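Local coordinates for protein meso-diaminopimelate dehydrogenase (Clostridium tetani, PDB 3WGY) that catalyses the NADP-dependent oxidative deamination of meso-2,6-diaminopimelate, the engineered variant here being crystallised with the oxo acid 4-methyl-2-oxovalerate, at residues L180-A183 with R184-E187. The protein carries 6 engineered substitutions. Numbering follows the deposited sequence.
Sequences LDKA and RSGE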
ATOM      1  N   LEU B 180      18.140   1.067  -7.676  1.00 35.49           N
ATOM      2  CA  LEU B 180      16.754   0.617  -7.735  1.00 37.71           C
ATOM      3  C   LEU B 180      16.699  -0.825  -8.207  1.00 38.93           C
ATOM      4  O   LEU B 180      15.997  -1.647  -7.620  1.00 39.58           O
ATOM      5  CB  LEU B 180      15.923   1.502  -8.670  1.00 38.17           C
ATOM      6  CG  LEU B 180      15.498   2.887  -8.169  1.00 39.39           C
ATOM      7  CD1 LEU B 180      14.748   3.607  -9.285  1.00 39.02           C
ATOM      8  CD2 LEU B 180      14.607   2.756  -6.924  1.00 38.20           C
ATOM      9  N   ASP B 181      17.452  -1.134  -9.260  1.00 38.67           N
ATOM     10  CA  ASP B 181      17.478  -2.488  -9.799  1.00 41.22           C
ATOM     11  C   ASP B 181      17.997  -3.476  -8.763  1.00 40.84           C
ATOM     12  O   ASP B 181      17.443  -4.564  -8.609  1.00 38.78           O
ATOM     13  CB  ASP B 181      18.356  -2.553 -11.056  1.00 43.32           C
ATOM     14  CG  ASP B 181      17.788  -1.736 -12.212  1.00 47.65           C
ATOM     15  OD1 ASP B 181      16.772  -1.028 -12.026  1.00 47.97           O
ATOM     16  OD2 ASP B 181      18.363  -1.801 -13.315  1.00 50.97           O
ATOM     17  N   LYS B 182      19.057  -3.100  -8.050  1.00 39.68           N
ATOM     18  CA  LYS B 182      19.609  -3.982  -7.032  1.00 41.70           C
ATOM     19  C   LYS B 182      18.627  -4.168  -5.888  1.00 40.19           C
ATOM     20  O   LYS B 182      18.476  -5.270  -5.372  1.00 41.60           O
ATOM     21  CB  LYS B 182      20.943  -3.440  -6.513  1.00 44.70           C
ATOM     22  CG  LYS B 182      22.052  -3.400  -7.571  1.00 47.61           C
ATOM     23  CD  LYS B 182      22.163  -4.721  -8.351  1.00 51.48           C
ATOM     24  CE  LYS B 182      21.121  -4.803  -9.473  1.00 51.92           C
ATOM     25  NZ  LYS B 182      21.031  -6.143 -10.111  1.00 54.22           N
ATOM     26  N   ALA B 183      17.950  -3.098  -5.495  1.00 38.90           N
ATOM     27  CA  ALA B 183      16.969  -3.204  -4.426  1.00 38.32           C
ATOM     28  C   ALA B 183      15.874  -4.157  -4.894  1.00 38.51           C
ATOM     29  O   ALA B 183      15.527  -5.110  -4.201  1.00 38.81           O
ATOM     30  CB  ALA B 183      16.375  -1.836  -4.111  1.00 35.32           C
ATOM     31  N   ARG B 184      15.347  -3.897  -6.089  1.00 39.27           N
ATOM     32  CA  ARG B 184      14.284  -4.715  -6.663  1.00 39.03           C
ATOM     33  C   ARG B 184      14.700  -6.156  -6.889  1.00 40.21           C
ATOM     34  O   ARG B 184      13.852  -7.049  -6.944  1.00 37.28           O
ATOM     35  CB  ARG B 184      13.810  -4.117  -7.983  1.00 39.19           C
ATOM     36  CG  ARG B 184      12.966  -2.889  -7.822  1.00 40.40           C
ATOM     37  CD  ARG B 184      12.917  -2.126  -9.121  1.00 41.30           C
ATOM     38  NE  ARG B 184      11.969  -1.026  -9.059  1.00 39.22           N
ATOM     39  CZ  ARG B 184      11.965  -0.008  -9.905  1.00 38.91           C
ATOM     40  NH1 ARG B 184      12.868   0.049 -10.874  1.00 36.63           N
ATOM     41  NH2 ARG B 184      11.046   0.942  -9.789  1.00 38.52           N
ATOM     42  N   SER B 185      15.997  -6.391  -7.055  1.00 41.45           N
ATOM     43  CA  SER B 185      16.455  -7.755  -7.237  1.00 44.07           C
ATOM     44  C   SER B 185      16.325  -8.342  -5.838  1.00 46.42           C
ATOM     45  O   SER B 185      16.077  -7.610  -4.885  1.00 48.16           O
ATOM     46  CB  SER B 185      17.917  -7.790  -7.700  1.00 43.97           C
ATOM     47  OG  SER B 185      18.788  -7.378  -6.666  1.00 40.70           O
ATOM     48  N   GLY B 186      16.482  -9.645  -5.688  1.00 49.59           N
ATOM     49  CA  GLY B 186      16.347 -10.204  -4.353  1.00 53.08           C
ATOM     50  C   GLY B 186      17.570 -10.069  -3.457  1.00 55.10           C
ATOM     51  O   GLY B 186      17.481 -10.293  -2.244  1.00 54.62           O
ATOM     52  N   GLU B 187      18.708  -9.693  -4.035  1.00 55.89           N
ATOM     53  CA  GLU B 187      19.943  -9.578  -3.265  1.00 57.61           C
ATOM     54  C   GLU B 187      19.915  -8.475  -2.209  1.00 57.41           C
ATOM     55  O   GLU B 187      19.714  -7.299  -2.516  1.00 57.04           O
ATOM     56  CB  GLU B 187      21.137  -9.375  -4.202  1.00 58.73           C
ATOM     57  CG  GLU B 187      21.277  -7.973  -4.750  1.00 62.36           C
ATOM     58  CD  GLU B 187      22.486  -7.822  -5.650  1.00 65.06           C
ATOM     59  OE1 GLU B 187      22.450  -8.352  -6.783  1.00 65.82           O
ATOM     60  OE2 GLU B 187      23.472  -7.179  -5.221  1.00 65.05           O
TER
HETATM   61  O   HOH W   1      17.273  -6.515  -2.512  1.00 41.30           O
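Arg184 and Ser185 close the last turn of helix 177-184 by backbone bonds to the residues four before them. Arg184 N reaches Leu180 O at 2.8 Å and nearly straight, with an angle of 170° at the hydrogen. Ser185 N meets Asp181 O at the same 2.8 Å, but bent to 130°, with a weak second branch to Lys182 O. Ser185 is where the chain leaves helical geometry. Ser185 OG, turned between backbone N and carbonyl carbon (chi1 70°), swings back over the helix end to lie 2.5 Å from Lys182 O, a hydrogen bond whose very short modelled length is doubtful.

A water lies 2.8 Å from Ala183 O and 2.6 Å from Glu187 O, close enough to link the two carbonyls.

Among the charged side chains, Arg184 runs extended back along the turn, its CG 3.3 Å from Leu180 O, and the guanidinium lays one face over Leu180 CB. Asp181 OD1 sits near the guanidinium plane, 4.2 Å from Arg184 NH1, too far for a salt bridge; the firmer partners are Glu268 for Arg184 and Lys177 for Asp181. Lys182, bent at chi2 and chi3, passes with CD near the Glu187 carboxylate, while Lys182 NZ stays 4.2 Å from Glu187 OE1, beyond a salt bridge.

Leu180 and Ala183 pack on strands 142-147 and 249-258. The helix's last carbonyls are thus met by backbone N-H groups and, less certainly, by the Ser185 hydroxyl and water; both opposite-charge pairs probably add only longer-range attraction.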